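Local coordinates for protein phosphotransferase system, mannose/fructose/N-acetylgalactosamine-specific component IIB (Thermoanaerobacter tengcongensis, PDB 3LFJ) that probably transfers phosphoryl groups to incoming sugar as the cytoplasmic IIB component of a mannose/fructose/sorbose-type phosphotransferase system, at residues A[24-29]-A[44-49]; A[41-44]-A[50-53]; A[102-105]-A[109-112]; A[112-115]-A[119-122]. One frame throughout, in Å; residues are numbered along the deposited sequence. Where two conformers were deposited one is given.

Contact 1 (A[24-29]-A[44-49])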
loop_
_atom_site.group_PDB
_atom_site.type_symbol
_atom_site.label_atom_id
_atom_site.label_comp_id
_atom_site.label_asym_id
_atom_site.label_seq_id
_atom_site.Cartn_x
_atom_site.Cartn_y
_atom_site.Cartn_z
ATOM N N ILE A 24 0.586 12.346 -1.612
ATOM C CA ILE A 24 0.478 11.000 -1.057
ATOM C C ILE A 24 0.493 11.090 0.462
ATOM O O ILE A 24 1.522 11.426 1.056
ATOM C CB ILE A 24 1.632 10.148 -1.544
ATOM C CG1 ILE A 24 1.600 10.113 -3.071
ATOM C CG2 ILE A 24 1.531 8.725 -0.955
ATOM C CD1 ILE A 24 2.935 9.853 -3.679
ATOM N N VAL A 25 -0.647 10.802 1.089
ATOM C CA VAL A 25 -0.728 10.935 2.548
ATOM C C VAL A 25 -0.383 9.647 3.286
ATOM O O VAL A 25 -0.053 9.683 4.470
ATOM C CB VAL A 25 -2.104 11.451 3.017
ATOM C CG1 VAL A 25 -2.397 12.804 2.388
ATOM C CG2 VAL A 25 -3.223 10.447 2.698
ATOM N N PHE A 26 -0.454 8.515 2.585
ATOM C CA PHE A 26 -0.159 7.221 3.186
ATOM C C PHE A 26 -0.047 6.211 2.061
ATOM O O PHE A 26 -0.550 6.459 0.961
ATOM C CB PHE A 26 -1.290 6.795 4.128
ATOM C CG PHE A 26 -0.854 5.854 5.217
ATOM C CD1 PHE A 26 -0.049 6.303 6.261
ATOM C CD2 PHE A 26 -1.262 4.531 5.211
ATOM C CE1 PHE A 26 0.338 5.456 7.277
ATOM C CE2 PHE A 26 -0.876 3.673 6.237
ATOM C CZ PHE A 26 -0.070 4.140 7.262
ATOM N N ALA A 27 0.612 5.090 2.333
ATOM C CA ALA A 27 0.647 3.973 1.384
ATOM C C ALA A 27 0.590 2.681 2.167
ATOM O O ALA A 27 1.248 2.535 3.199
ATOM C CB ALA A 27 1.884 4.029 0.503
ATOM N N ARG A 28 -0.195 1.737 1.669
ATOM C CA ARG A 28 -0.426 0.479 2.375
ATOM C C ARG A 28 -0.440 -0.674 1.374
ATOM O O ARG A 28 -0.963 -0.543 0.260
ATOM C CB ARG A 28 -1.758 0.548 3.123
ATOM C CG ARG A 28 -2.255 -0.783 3.704
ATOM C CD ARG A 28 -3.513 -0.531 4.514
ATOM N NE ARG A 28 -4.159 -1.764 4.949
ATOM C CZ ARG A 28 -3.891 -2.387 6.099
ATOM N NH1 ARG A 28 -4.534 -3.500 6.389
ATOM N NH2 ARG A 28 -2.973 -1.916 6.944
ATOM N N ILE A 29 0.146 -1.792 1.791
ATOM C CA ILE A 29 0.088 -3.038 1.020
ATOM C C ILE A 29 -0.843 -4.005 1.737
ATOM O O ILE A 29 -0.643 -4.332 2.914
ATOM C CB ILE A 29 1.487 -3.669 0.843
ATOM C CG1 ILE A 29 2.338 -2.763 -0.076
ATOM C CG2 ILE A 29 1.359 -5.108 0.276
ATOM C CD1 ILE A 29 3.828 -3.083 -0.105
ATOM N N LYS A 44 -10.238 7.110 8.638
ATOM C CA LYS A 44 -10.573 8.089 9.675
ATOM C C LYS A 44 -9.387 8.989 10.033
ATOM O O LYS A 44 -9.566 10.130 10.467
ATOM C CB LYS A 44 -11.185 7.407 10.899
ATOM C CG LYS A 44 -12.688 7.209 10.715
ATOM C CD LYS A 44 -13.314 6.274 11.729
ATOM C CE LYS A 44 -14.806 6.141 11.451
ATOM N NZ LYS A 44 -15.489 5.232 12.412
ATOM N N GLY A 45 -8.178 8.481 9.816
ATOM C CA GLY A 45 -6.971 9.253 10.017
ATOM C C GLY A 45 -6.585 10.170 8.865
ATOM O O GLY A 45 -5.616 10.921 8.972
ATOM N N PHE A 46 -7.332 10.104 7.762
ATOM C CA PHE A 46 -7.010 10.879 6.562
ATOM C C PHE A 46 -8.295 11.425 5.970
ATOM O O PHE A 46 -8.713 11.041 4.878
ATOM C CB PHE A 46 -6.258 9.989 5.555
ATOM C CG PHE A 46 -5.025 9.356 6.139
ATOM C CD1 PHE A 46 -3.832 10.066 6.212
ATOM C CD2 PHE A 46 -5.071 8.081 6.690
ATOM C CE1 PHE A 46 -2.705 9.497 6.785
ATOM C CE2 PHE A 46 -3.946 7.511 7.264
ATOM C CZ PHE A 46 -2.761 8.212 7.308
ATOM N N PRO A 47 -8.937 12.339 6.710
ATOM C CA PRO A 47 -10.286 12.865 6.462
ATOM C C PRO A 47 -10.558 13.381 5.047
ATOM O O PRO A 47 -11.688 13.254 4.567
ATOM C CB PRO A 47 -10.388 14.040 7.447
ATOM C CG PRO A 47 -9.392 13.763 8.497
ATOM C CD PRO A 47 -8.291 12.969 7.875
ATOM N N GLU A 48 -9.567 13.974 4.397
ATOM C CA GLU A 48 -9.823 14.593 3.103
ATOM C C GLU A 48 -9.328 13.760 1.913
ATOM O O GLU A 48 -9.440 14.171 0.758
ATOM C CB GLU A 48 -9.215 15.999 3.065
ATOM N N ALA A 49 -8.809 12.577 2.197
ATOM C CA ALA A 49 -8.173 11.766 1.162
ATOM C C ALA A 49 -9.105 10.782 0.464
ATOM O O ALA A 49 -10.127 10.351 1.007
ATOM C CB ALA A 49 -6.981 11.023 1.748
#
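The rings of Phe-26 and Phe-46 form the aromatic half of this contact. Their centroids are 5.1 Å apart and their planes meet at 39°, an oblique pairing. Phe-46 points its far end at its partner: its CZ comes to 3.5 Å from Phe-26 CD1, while its CE2 lies over one face of the Phe-26 ring. In return, Phe-26 CB makes a CH-pi contact over a face of Phe-46, 4.2 Å from the centroid and 26° off the normal.

The aliphatic half belongs to Val-25. A chi1 of -59° sets CG1 anti to the carbonyl carbon and leaves CG2 between that carbon and the backbone N; this second methyl touches Phe-46 CD1 at 3.6 Å and Ala-49 CB at 3.9 Å. A type I turn from Phe-46 to Ala-49, closed by a backbone hydrogen bond from Ala-49 N to Phe-46 O of 3.1 Å, brings both residues to the same methyl. The carbonyl Val-25 O also approaches the ring obliquely, 3.5 Å from Phe-46 CE1.

Around the pair, Phe-101 of strand 98-104 meets both rings, and Trp-42 of helix 38-43 meets that of Phe-26. Ala-49 in turn packs on Met-43, so that the loop between helix 38-43 and strand 50-54 is folded against one face of the largely parallel sheet.

Contact 2 (A[41-44]-A[50-53])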
loop_
_atom_site.group_PDB
_atom_site.type_symbol
_atom_site.label_atom_id
_atom_site.label_comp_id
_atom_site.label_asym_id
_atom_site.label_seq_id
_atom_site.Cartn_x
_atom_site.Cartn_y
_atom_site.Cartn_z
ATOM N N ARG A 41 -11.504 2.091 9.110
ATOM C CA ARG A 41 -10.641 2.483 10.217
ATOM C C ARG A 41 -9.468 3.355 9.760
ATOM O O ARG A 41 -9.225 4.418 10.315
ATOM C CB ARG A 41 -10.132 1.256 10.983
ATOM C CG ARG A 41 -11.240 0.361 11.517
ATOM C CD ARG A 41 -10.666 -0.686 12.462
ATOM N NE ARG A 41 -11.696 -1.614 12.914
ATOM C CZ ARG A 41 -12.495 -1.388 13.951
ATOM N NH1 ARG A 41 -12.376 -0.264 14.648
ATOM N NH2 ARG A 41 -13.409 -2.285 14.290
ATOM N N TRP A 42 -8.753 2.917 8.724
ATOM C CA TRP A 42 -7.606 3.673 8.240
ATOM C C TRP A 42 -7.970 5.075 7.759
ATOM O O TRP A 42 -7.245 6.026 8.038
ATOM C CB TRP A 42 -6.869 2.903 7.131
ATOM C CG TRP A 42 -5.980 1.831 7.696
ATOM C CD1 TRP A 42 -6.213 0.481 7.697
ATOM C CD2 TRP A 42 -4.728 2.027 8.365
ATOM N NE1 TRP A 42 -5.178 -0.170 8.331
ATOM C CE2 TRP A 42 -4.258 0.752 8.754
ATOM C CE3 TRP A 42 -3.964 3.158 8.685
ATOM C CZ2 TRP A 42 -3.057 0.577 9.452
ATOM C CZ3 TRP A 42 -2.757 2.981 9.373
ATOM C CH2 TRP A 42 -2.320 1.695 9.744
ATOM N N MET A 43 -9.089 5.207 7.049
ATOM C CA MET A 43 -9.412 6.487 6.435
ATOM C C MET A 43 -9.835 7.538 7.447
ATOM O O MET A 43 -9.776 8.725 7.151
ATOM C CB MET A 43 -10.458 6.332 5.339
ATOM C CG MET A 43 -9.926 5.596 4.097
ATOM S SD MET A 43 -8.317 6.151 3.462
ATOM C CE MET A 43 -8.757 7.710 2.705
ATOM N N LYS A 44 -10.238 7.110 8.638
ATOM C CA LYS A 44 -10.573 8.089 9.675
ATOM C C LYS A 44 -9.387 8.989 10.033
ATOM O O LYS A 44 -9.566 10.130 10.467
ATOM C CB LYS A 44 -11.185 7.407 10.899
ATOM C CG LYS A 44 -12.688 7.209 10.715
ATOM C CD LYS A 44 -13.314 6.274 11.729
ATOM C CE LYS A 44 -14.806 6.141 11.451
ATOM N NZ LYS A 44 -15.489 5.232 12.412
ATOM N N SER A 50 -8.734 10.448 -0.766
ATOM C CA SER A 50 -9.415 9.387 -1.475
ATOM C C SER A 50 -8.505 8.167 -1.465
ATOM O O SER A 50 -7.331 8.263 -1.137
ATOM C CB SER A 50 -9.680 9.806 -2.906
ATOM O OG SER A 50 -8.448 10.016 -3.552
ATOM N N ILE A 51 -9.075 7.019 -1.787
ATOM C CA ILE A 51 -8.293 5.783 -1.882
ATOM C C ILE A 51 -7.931 5.560 -3.346
ATOM O O ILE A 51 -8.799 5.550 -4.209
ATOM C CB ILE A 51 -9.110 4.584 -1.391
ATOM C CG1 ILE A 51 -9.389 4.722 0.112
ATOM C CG2 ILE A 51 -8.334 3.270 -1.679
ATOM C CD1 ILE A 51 -10.414 3.746 0.644
ATOM N N VAL A 52 -6.643 5.420 -3.624
ATOM C CA VAL A 52 -6.187 5.080 -4.956
ATOM C C VAL A 52 -5.544 3.712 -4.883
ATOM O O VAL A 52 -4.522 3.526 -4.228
ATOM C CB VAL A 52 -5.198 6.111 -5.506
ATOM C CG1 VAL A 52 -4.600 5.633 -6.838
ATOM C CG2 VAL A 52 -5.911 7.451 -5.693
ATOM N N ILE A 53 -6.176 2.748 -5.540
ATOM C CA ILE A 53 -5.614 1.400 -5.648
ATOM C C ILE A 53 -4.799 1.337 -6.915
ATOM O O ILE A 53 -5.288 1.686 -7.999
ATOM C CB ILE A 53 -6.701 0.325 -5.706
ATOM C CG1 ILE A 53 -7.551 0.368 -4.427
ATOM C CG2 ILE A 53 -6.031 -1.064 -5.891
ATOM C CD1 ILE A 53 -8.771 -0.542 -4.476
#
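The flat group that Met-43 meets across this contact is the peptide carbonyl of Ser-50, whose O has the methionine methyl, CE, at 4.1 Å. The indole of the adjoining Trp-42 is directed elsewhere: its ring meets that of Phe-26, with about 30° between the planes, and its edge nitrogen NE1 is hydrogen-bonded to Met-166 O.

The thioether of Met-43 and the branched chain of Ile-51 carry the rest. Met-43 folds back on itself as it approaches the strand. Bends at chi2 (-47°) and chi3 (-74°) turn SD and CE across the longer branch of Ile-51 instead of letting the chain run straight out from the helix. SD is 3.8 Å from Ile-51 CG1, with CE at 4.0 Å from the same atom. Further back, Met-43 CG meets the terminal methyl, Ile-51 CD1, at 3.9 Å. Ile-51 contributes its longer branch to all three encounters.

The CB of Ser-50 points away from the helix, and in the conformer given OG is hydrogen-bonded to Glu-98 OE2. Met-43 also packs on Phe-101, and Ile-51 on Pro-73 and Val-76. Helix 38-43 is thus held to the start of strand 50-54 by dispersion between buried apolar groups, an attraction with little directional demand.

Contact 3 (A[102-105]-A[109-112])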
loop_
_atom_site.group_PDB
_atom_site.type_symbol
_atom_site.label_atom_id
_atom_site.label_comp_id
_atom_site.label_asym_id
_atom_site.label_seq_id
_atom_site.Cartn_x
_atom_site.Cartn_y
_atom_site.Cartn_z
ATOM N N LEU A 102 -2.625 5.618 -0.910
ATOM C CA LEU A 102 -2.314 4.569 -1.895
ATOM C C LEU A 102 -2.490 3.189 -1.288
ATOM O O LEU A 102 -2.025 2.922 -0.178
ATOM C CB LEU A 102 -0.885 4.701 -2.393
ATOM C CG LEU A 102 -0.522 6.003 -3.106
ATOM C CD1 LEU A 102 0.920 5.962 -3.555
ATOM C CD2 LEU A 102 -1.447 6.215 -4.295
ATOM N N LEU A 103 -3.161 2.321 -2.029
ATOM C CA LEU A 103 -3.364 0.949 -1.609
ATOM C C LEU A 103 -2.848 0.015 -2.704
ATOM O O LEU A 103 -3.275 0.106 -3.856
ATOM C CB LEU A 103 -4.856 0.742 -1.340
ATOM C CG LEU A 103 -5.282 -0.605 -0.773
ATOM C CD1 LEU A 103 -4.500 -0.901 0.496
ATOM C CD2 LEU A 103 -6.785 -0.567 -0.484
ATOM N N PHE A 104 -1.910 -0.855 -2.345
ATOM C CA PHE A 104 -1.360 -1.855 -3.282
ATOM C C PHE A 104 -1.754 -3.233 -2.834
ATOM O O PHE A 104 -1.894 -3.490 -1.650
ATOM C CB PHE A 104 0.188 -1.807 -3.296
ATOM C CG PHE A 104 0.743 -0.494 -3.682
ATOM C CD1 PHE A 104 0.978 -0.204 -5.014
ATOM C CD2 PHE A 104 1.028 0.480 -2.716
ATOM C CE1 PHE A 104 1.504 1.039 -5.396
ATOM C CE2 PHE A 104 1.549 1.725 -3.095
ATOM C CZ PHE A 104 1.793 2.001 -4.432
ATOM N N LYS A 105 -1.894 -4.146 -3.787
ATOM C CA LYS A 105 -2.119 -5.538 -3.456
ATOM C C LYS A 105 -0.829 -6.255 -3.019
ATOM O O LYS A 105 -0.874 -7.203 -2.236
ATOM C CB LYS A 105 -2.710 -6.238 -4.685
ATOM C CG LYS A 105 -3.316 -7.597 -4.431
ATOM C CD LYS A 105 -3.861 -8.123 -5.760
ATOM C CE LYS A 105 -4.544 -9.465 -5.578
ATOM N NZ LYS A 105 -5.038 -9.944 -6.926
ATOM N N THR A 109 4.211 -4.398 -6.920
ATOM C CA THR A 109 3.585 -3.277 -7.588
ATOM C C THR A 109 4.031 -1.968 -6.947
ATOM O O THR A 109 4.263 -0.980 -7.635
ATOM C CB THR A 109 2.054 -3.420 -7.597
ATOM O OG1 THR A 109 1.697 -4.660 -8.240
ATOM C CG2 THR A 109 1.406 -2.268 -8.350
ATOM N N CYS A 110 4.190 -1.984 -5.625
ATOM C CA CYS A 110 4.717 -0.822 -4.932
ATOM C C CYS A 110 6.141 -0.510 -5.422
ATOM O O CYS A 110 6.454 0.637 -5.738
ATOM C CB CYS A 110 4.673 -1.049 -3.420
ATOM S SG CYS A 110 5.311 0.359 -2.490
ATOM N N LYS A 111 6.980 -1.538 -5.530
ATOM C CA LYS A 111 8.345 -1.351 -6.041
ATOM C C LYS A 111 8.335 -0.743 -7.439
ATOM O O LYS A 111 9.079 0.190 -7.728
ATOM C CB LYS A 111 9.130 -2.669 -6.026
ATOM C CG LYS A 111 10.482 -2.603 -6.764
ATOM C CD LYS A 111 11.134 -3.984 -6.786
ATOM C CE LYS A 111 12.649 -3.913 -6.913
ATOM N NZ LYS A 111 13.113 -3.166 -8.102
ATOM N N ARG A 112 7.467 -1.257 -8.312
ATOM C CA ARG A 112 7.393 -0.698 -9.657
ATOM C C ARG A 112 7.059 0.795 -9.671
ATOM O O ARG A 112 7.661 1.570 -10.444
ATOM C CB ARG A 112 6.401 -1.479 -10.520
ATOM C CG ARG A 112 6.906 -2.857 -10.886
ATOM C CD ARG A 112 5.773 -3.711 -11.434
ATOM N NE ARG A 112 5.220 -3.117 -12.645
ATOM C CZ ARG A 112 3.990 -3.361 -13.092
ATOM N NH1 ARG A 112 3.202 -4.171 -12.397
ATOM N NH2 ARG A 112 3.559 -2.787 -14.216
#
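Cys-110 lies flat over one face of the Phe-104 ring, spreading its backbone and side chain across it. CA makes a CH-pi contact 3.9 Å from the ring centroid, 18° off the normal, and is displaced toward the rim. SG, placed anti to the backbone N (chi1 -180°), extends over the same ring to 4.4 Å from its centroid, 22° off the normal, a sulfur-aromatic contact made through the face. Between these two, Cys-110 CB is 4.0 Å from Phe-104 CG; on the other side of CA, Cys-110 N is 3.7 Å from Phe-104 CD1.

Thr-109 comes at the ring differently. Its methyl, CG2, sits at the edge, near the ring plane, 3.9 Å from Phe-104 CD1. Its hydroxyl serves the helix start instead, where OG1 is hydrogen-bonded to Asn-106 OD1.

Phe-104 and Cys-110 both pack on Ile-29 of strand 22-30, and Phe-104 also reaches Ile-54, while Thr-109 rests on Val-83 of helix 83-91. The first turn of helix 107-115 is therefore set on the end of strand 98-104 by a buried aromatic face, a methyl and a polarisable sulfur. The interaction is mainly dispersive, with a weak electrostatic share likely where C-H and sulfur face the pi cloud.

Contact 4 (A[112-115]-A[119-122])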
loop_
_atom_site.group_PDB
_atom_site.type_symbol
_atom_site.label_atom_id
_atom_site.label_comp_id
_atom_site.label_asym_id
_atom_site.label_seq_id
_atom_site.Cartn_x
_atom_site.Cartn_y
_atom_site.Cartn_z
ATOM N N ARG A 112 7.467 -1.257 -8.312
ATOM C CA ARG A 112 7.393 -0.698 -9.657
ATOM C C ARG A 112 7.059 0.795 -9.671
ATOM O O ARG A 112 7.661 1.570 -10.444
ATOM C CB ARG A 112 6.401 -1.479 -10.520
ATOM C CG ARG A 112 6.906 -2.857 -10.886
ATOM C CD ARG A 112 5.773 -3.711 -11.434
ATOM N NE ARG A 112 5.220 -3.117 -12.645
ATOM C CZ ARG A 112 3.990 -3.361 -13.092
ATOM N NH1 ARG A 112 3.202 -4.171 -12.397
ATOM N NH2 ARG A 112 3.559 -2.787 -14.216
ATOM N N VAL A 113 6.108 1.232 -8.842
ATOM C CA VAL A 113 5.776 2.650 -8.841
ATOM C C VAL A 113 6.862 3.496 -8.195
ATOM O O VAL A 113 7.117 4.604 -8.642
ATOM C CB VAL A 113 4.404 2.994 -8.228
ATOM C CG1 VAL A 113 3.273 2.374 -9.061
ATOM C CG2 VAL A 113 4.326 2.582 -6.798
ATOM N N MET A 114 7.501 2.984 -7.154
ATOM C CA MET A 114 8.599 3.745 -6.570
ATOM C C MET A 114 9.777 3.815 -7.541
ATOM O O MET A 114 10.407 4.863 -7.678
ATOM C CB MET A 114 9.006 3.159 -5.225
ATOM C CG MET A 114 7.876 3.248 -4.225
ATOM S SD MET A 114 8.419 2.933 -2.539
ATOM C CE MET A 114 9.340 4.431 -2.228
ATOM N N ASP A 115 10.067 2.719 -8.226
ATOM C CA ASP A 115 11.112 2.745 -9.262
ATOM C C ASP A 115 10.777 3.705 -10.402
ATOM O O ASP A 115 11.679 4.227 -11.077
ATOM C CB ASP A 115 11.390 1.344 -9.802
ATOM C CG ASP A 115 12.124 0.467 -8.803
ATOM O OD1 ASP A 115 12.627 0.999 -7.771
ATOM O OD2 ASP A 115 12.195 -0.760 -9.042
ATOM N N PRO A 119 6.853 9.209 -5.202
ATOM C CA PRO A 119 7.468 9.334 -3.882
ATOM C C PRO A 119 6.543 8.814 -2.815
ATOM O O PRO A 119 5.456 9.338 -2.598
ATOM C CB PRO A 119 7.674 10.839 -3.732
ATOM C CG PRO A 119 6.587 11.450 -4.525
ATOM C CD PRO A 119 6.242 10.476 -5.646
ATOM N N ILE A 120 6.972 7.735 -2.190
ATOM C CA ILE A 120 6.278 7.199 -1.040
ATOM C C ILE A 120 7.194 7.331 0.170
ATOM O O ILE A 120 8.347 6.902 0.126
ATOM C CB ILE A 120 5.908 5.739 -1.280
ATOM C CG1 ILE A 120 4.902 5.656 -2.430
ATOM C CG2 ILE A 120 5.328 5.125 -0.010
ATOM C CD1 ILE A 120 4.465 4.234 -2.748
ATOM N N THR A 121 6.669 7.938 1.228
ATOM C CA THR A 121 7.482 8.248 2.409
ATOM C C THR A 121 7.275 7.238 3.537
ATOM O O THR A 121 8.193 6.978 4.318
ATOM C CB THR A 121 7.229 9.679 2.933
ATOM O OG1 THR A 121 5.824 9.919 3.131
ATOM C CG2 THR A 121 7.790 10.712 1.970
ATOM N N THR A 122 6.063 6.690 3.623
ATOM C CA THR A 122 5.713 5.708 4.641
ATOM C C THR A 122 4.980 4.572 3.950
ATOM O O THR A 122 4.062 4.810 3.159
ATOM C CB THR A 122 4.773 6.299 5.699
ATOM O OG1 THR A 122 5.444 7.354 6.394
ATOM C CG2 THR A 122 4.342 5.236 6.712
#
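Met-114 and Ile-120 cross at about a right angle and make nearly all of this contact. The methionine methyl, CE, sits 3.8 Å from Ile-120 CB and 3.6 Å from the carbonyl Ile-120 O, while SD lies 4.0 Å from that CB. At the other end of the crossing, Met-114 CG touches Ile-120 CD1 at 3.8 Å. The isoleucine owes this reach to a fully extended chi2 of -180°, which also carries CD1 toward Val-113 CG2, a looser neighbour at 4.4 Å. In Met-114 the bend comes only at chi3 (72°), curling CE over the loop backbone.

In the next shell, Ile-120 is wedged against Leu-102 and Phe-104 of strand 98-104 and Ala-27 of strand 22-30, and Val-113 packs on Phe-104 and Val-83. Met-114 touches Leu-154 and Tyr-158 of helix 145-158. That helix is also tied to helix 107-115 by a hydrogen bond between Asp-115 OD1 and Tyr-158 OH, and OD2 of the same aspartate forms a salt bridge with Lys-111 NZ.

The arrangement is the helix-to-strand return of a beta-alpha-beta crossover: helix 107-115 ends, the chain turns, and residues just before strand 122-127 seal the helix against the largely parallel sheet of this alpha/beta fold.

In the fold
Contacts 1 and 2 pack one face of the sheet, contacts 3 and 4 the opposite one. Contacts 1 and 2, with centres 5 Å apart, share Lys-44 and touch where Ala-49 O lies 3.4 Å from Met-43 CE. Contacts 3 and 4, with centres 8 Å apart, share Arg-112 and helix 107-115, and Phe-104 CE1 is 3.5 Å from Val-113 CG2. Strand pairing joins the two groups: Arg-28 O meets Phe-104 N at 2.8 Å, and Val-52 O meets Leu-103 N at 2.9 Å. In relatives the phosphorylated histidine sits in the loop after the first strand; the equivalent loop here probably follows strand 22-30, and Leu-103 of contact 3 packs on Leu-33 and Ile-34 within it.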